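Local coordinates for replication protein B (Plasmid RSF1010, PDB 3H20) that acts as the plasmid's own primase, a nucleotidyltransferase that makes primers for replicating its DNA, at residues Phe22-Arg27 with Val61-Ala66. Residues are numbered along the deposited sequence; the frame is centred on the assembly and turned at random.
With DPO (diphosphate), chain E.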
ATOM      1  N   PHE A  22      16.107  -4.524 -17.171  1.00 32.64           N
ATOM      2  CA  PHE A  22      16.046  -4.963 -15.775  1.00 32.30           C
ATOM      3  C   PHE A  22      16.568  -3.861 -14.842  1.00 32.55           C
ATOM      4  O   PHE A  22      17.449  -3.081 -15.228  1.00 31.79           O
ATOM      5  CB  PHE A  22      16.954  -6.191 -15.568  1.00 32.47           C
ATOM      6  CG  PHE A  22      16.568  -7.409 -16.396  1.00 32.09           C
ATOM      7  CD1 PHE A  22      17.075  -7.587 -17.682  1.00 32.50           C
ATOM      8  CD2 PHE A  22      15.714  -8.376 -15.870  1.00 32.48           C
ATOM      9  CE1 PHE A  22      16.730  -8.711 -18.442  1.00 33.18           C
ATOM     10  CE2 PHE A  22      15.351  -9.507 -16.618  1.00 33.70           C
ATOM     11  CZ  PHE A  22      15.872  -9.672 -17.913  1.00 33.63           C
ATOM     12  N   ASP A  23      16.045  -3.816 -13.618  1.00 31.92           N
ATOM     13  CA  ASP A  23      16.690  -3.078 -12.539  1.00 32.56           C
ATOM     14  C   ASP A  23      17.593  -4.055 -11.806  1.00 32.41           C
ATOM     15  O   ASP A  23      17.156  -5.152 -11.445  1.00 32.42           O
ATOM     16  CB  ASP A  23      15.668  -2.524 -11.541  1.00 32.66           C
ATOM     17  CG  ASP A  23      14.788  -1.468 -12.140  1.00 33.73           C
ATOM     18  OD1 ASP A  23      15.282  -0.693 -12.998  1.00 33.30           O
ATOM     19  OD2 ASP A  23      13.605  -1.414 -11.744  1.00 34.04           O
ATOM     20  N   ILE A  24      18.846  -3.667 -11.609  1.00 31.72           N
ATOM     21  CA  ILE A  24      19.765  -4.431 -10.776  1.00 31.72           C
ATOM     22  C   ILE A  24      19.991  -3.637  -9.491  1.00 31.83           C
ATOM     23  O   ILE A  24      20.321  -2.451  -9.533  1.00 31.86           O
ATOM     24  CB  ILE A  24      21.127  -4.706 -11.479  1.00 31.79           C
ATOM     25  CG1 ILE A  24      20.958  -5.605 -12.718  1.00 32.18           C
ATOM     26  CG2 ILE A  24      22.163  -5.292 -10.493  1.00 31.77           C
ATOM     27  CD1 ILE A  24      20.461  -7.041 -12.440  1.00 32.32           C
ATOM     28  N   GLY A  25      19.788  -4.289  -8.353  1.00 31.95           N
ATOM     29  CA  GLY A  25      20.022  -3.645  -7.056  1.00 31.81           C
ATOM     30  C   GLY A  25      21.230  -4.240  -6.353  1.00 32.37           C
ATOM     31  O   GLY A  25      21.432  -5.458  -6.337  1.00 32.11           O
ATOM     32  N   VAL A  26      22.035  -3.366  -5.768  1.00 32.29           N
ATOM     33  CA  VAL A  26      23.233  -3.761  -5.048  1.00 32.99           C
ATOM     34  C   VAL A  26      23.156  -3.145  -3.641  1.00 32.87           C
ATOM     35  O   VAL A  26      23.125  -1.918  -3.494  1.00 33.01           O
ATOM     36  CB  VAL A  26      24.504  -3.329  -5.823  1.00 33.14           C
ATOM     37  CG1 VAL A  26      25.748  -3.528  -4.993  1.00 34.50           C
ATOM     38  CG2 VAL A  26      24.629  -4.120  -7.136  1.00 33.95           C
ATOM     39  N   ARG A  27      23.081  -4.003  -2.621  1.00 32.62           N
ATOM     40  CA  ARG A  27      22.949  -3.559  -1.226  1.00 32.49           C
ATOM     41  C   ARG A  27      24.025  -4.127  -0.295  1.00 32.50           C
ATOM     42  O   ARG A  27      24.211  -5.345  -0.208  1.00 31.56           O
ATOM     43  CB  ARG A  27      21.566  -3.898  -0.663  1.00 32.02           C
ATOM     44  CG  ARG A  27      21.322  -3.345   0.740  1.00 33.40           C
ATOM     45  CD  ARG A  27      19.948  -3.715   1.295  1.00 33.77           C
ATOM     46  NE  ARG A  27      19.739  -3.051   2.580  1.00 37.20           N
ATOM     47  CZ  ARG A  27      19.193  -1.843   2.724  1.00 39.13           C
ATOM     48  NH1 ARG A  27      19.059  -1.313   3.936  1.00 38.55           N
ATOM     49  NH2 ARG A  27      18.771  -1.167   1.656  1.00 40.73           N
ATOM     50  N   VAL A  61      23.093  -8.959  -4.401  1.00 30.43           N
ATOM     51  CA  VAL A  61      22.743  -8.583  -5.773  1.00 30.66           C
ATOM     52  C   VAL A  61      21.302  -9.013  -6.085  1.00 31.25           C
ATOM     53  O   VAL A  61      20.959 -10.203  -6.006  1.00 31.68           O
ATOM     54  CB  VAL A  61      23.722  -9.199  -6.818  1.00 30.81           C
ATOM     55  CG1 VAL A  61      23.445  -8.653  -8.235  1.00 29.27           C
ATOM     56  CG2 VAL A  61      25.193  -8.946  -6.416  1.00 31.02           C
ATOM     57  N   TYR A  62      20.480  -8.037  -6.460  1.00 31.51           N
ATOM     58  CA  TYR A  62      19.046  -8.225  -6.654  1.00 31.62           C
ATOM     59  C   TYR A  62      18.630  -7.862  -8.078  1.00 32.53           C
ATOM     60  O   TYR A  62      19.338  -7.123  -8.778  1.00 32.49           O
ATOM     61  CB  TYR A  62      18.259  -7.349  -5.678  1.00 31.78           C
ATOM     62  CG  TYR A  62      18.499  -7.642  -4.210  1.00 31.26           C
ATOM     63  CD1 TYR A  62      17.754  -8.614  -3.540  1.00 31.93           C
ATOM     64  CD2 TYR A  62      19.457  -6.940  -3.495  1.00 30.10           C
ATOM     65  CE1 TYR A  62      17.965  -8.879  -2.178  1.00 31.75           C
ATOM     66  CE2 TYR A  62      19.678  -7.198  -2.143  1.00 31.18           C
ATOM     67  CZ  TYR A  62      18.928  -8.166  -1.494  1.00 31.47           C
ATOM     68  OH  TYR A  62      19.163  -8.414  -0.158  1.00 31.34           O
ATOM     69  N   ILE A  63      17.474  -8.376  -8.501  1.00 32.44           N
ATOM     70  CA  ILE A  63      17.011  -8.198  -9.887  1.00 32.08           C
ATOM     71  C   ILE A  63      15.482  -8.171  -9.964  1.00 32.52           C
ATOM     72  O   ILE A  63      14.785  -8.865  -9.199  1.00 32.17           O
ATOM     73  CB  ILE A  63      17.618  -9.271 -10.879  1.00 31.84           C
ATOM     74  CG1 ILE A  63      17.272  -8.927 -12.339  1.00 31.07           C
ATOM     75  CG2 ILE A  63      17.123 -10.705 -10.551  1.00 31.86           C
ATOM     76  CD1 ILE A  63      17.905  -9.850 -13.379  1.00 32.10           C
ATOM     77  N   ARG A  64      14.977  -7.324 -10.854  1.00 32.72           N
ATOM     78  CA  ARG A  64      13.558  -7.293 -11.204  1.00 33.70           C
ATOM     79  C   ARG A  64      13.441  -6.711 -12.613  1.00 33.89           C
ATOM     80  O   ARG A  64      14.378  -6.051 -13.086  1.00 33.26           O
ATOM     81  CB  ARG A  64      12.750  -6.448 -10.204  1.00 33.10           C
ATOM     82  CG  ARG A  64      13.117  -4.956 -10.184  1.00 34.08           C
ATOM     83  CD  ARG A  64      12.367  -4.172  -9.107  1.00 34.89           C
ATOM     84  NE  ARG A  64      12.782  -2.769  -9.116  1.00 37.42           N
ATOM     85  CZ  ARG A  64      12.622  -1.905  -8.117  1.00 40.58           C
ATOM     86  NH1 ARG A  64      12.023  -2.263  -6.986  1.00 40.75           N
ATOM     87  NH2 ARG A  64      13.063  -0.655  -8.254  1.00 41.70           N
ATOM     88  N   PRO A  65      12.299  -6.949 -13.287  1.00 34.10           N
ATOM     89  CA  PRO A  65      12.056  -6.242 -14.546  1.00 34.73           C
ATOM     90  C   PRO A  65      12.061  -4.730 -14.332  1.00 35.20           C
ATOM     91  O   PRO A  65      11.659  -4.247 -13.260  1.00 34.50           O
ATOM     92  CB  PRO A  65      10.665  -6.742 -14.974  1.00 34.97           C
ATOM     93  CG  PRO A  65      10.524  -8.096 -14.287  1.00 34.22           C
ATOM     94  CD  PRO A  65      11.203  -7.885 -12.955  1.00 34.61           C
ATOM     95  N   ALA A  66      12.553  -3.992 -15.325  1.00 35.78           N
ATOM     96  CA  ALA A  66      12.586  -2.536 -15.237  1.00 36.63           C
ATOM     97  C   ALA A  66      11.170  -1.969 -15.157  1.00 37.32           C
ATOM     98  O   ALA A  66      10.221  -2.598 -15.619  1.00 37.01           O
ATOM     99  CB  ALA A  66      13.333  -1.943 -16.427  1.00 36.85           C
TER
HETATM  100  P1  DPO E 327      16.596 -10.804   1.108  1.00 63.30           P
HETATM  101  O1  DPO E 327      15.441 -10.897   2.228  1.00 63.68           O
HETATM  102  O2  DPO E 327      17.230  -9.437   1.196  1.00 62.45           O
HETATM  103  O3  DPO E 327      16.009 -11.264  -0.209  1.00 63.43           O
HETATM  104  O4  DPO E 327      17.673 -11.895   1.627  1.00 63.39           O
HETATM  105  P2  DPO E 327      17.272 -13.422   1.978  1.00 63.00           P
HETATM  106  O5  DPO E 327      16.392 -13.318   3.202  1.00 63.68           O
HETATM  107  O6  DPO E 327      16.580 -13.916   0.723  1.00 63.09           O
HETATM  108  O7  DPO E 327      18.593 -14.088   2.259  1.00 63.18           O
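Asp23 and Arg64 form one hydrogen-bonded pair of two antiparallel strands, and Gly25 and Tyr62 form the next. Arg64 O accepts from Asp23 N at 2.8 Å, and Tyr62 N gives to Gly25 O at 2.8 Å; each pair also has its return bond. The CA hydrogens of Val61, Ile63 and Ile24 add weaker contacts to facing carbonyls.

The same pairing sets the charged groups of Asp23 and Arg64 on one face. NE of Arg64 reaches OD2 of Asp23 at 3.1 Å on the anti side of the carboxylate, close to the guanidinium plane, although the two flat groups are turned 70° apart. Arg141 grips both, its guanidinium bridging to Asp23 and its carbonyl taking Arg64 NH1, while Tyr143 makes a cation-pi contact with Arg64. A leucine in place of Arg64 would probably leave Asp23 with one cationic partner fewer and Arg141 O without this donor.

On the other face, apolar Phe22, Ile24 and Ile63 suit burial against helices 6-17 and 48-56, bringing no polar side-chain atom that needs a partner. CG1 of Ile63, anti to its backbone N (chi1 -172°), carries CD1 to 3.6 Å from CD2 of Phe22, and CD1 of Ile24 packs 3.7 Å from CG1 of Ile63.

Gly25, lacking a CB, leaves the base of the Tyr62 ring uncrowded; the ring's length carries its OH to diphosphate O2 at 2.6 Å. Strands 21-28 and 59-65 lie between 34-40 and 144-145 in a four-stranded antiparallel sheet of the primase domain, whose diphosphate pocket Arg145, Asn151 and Lys153 complete.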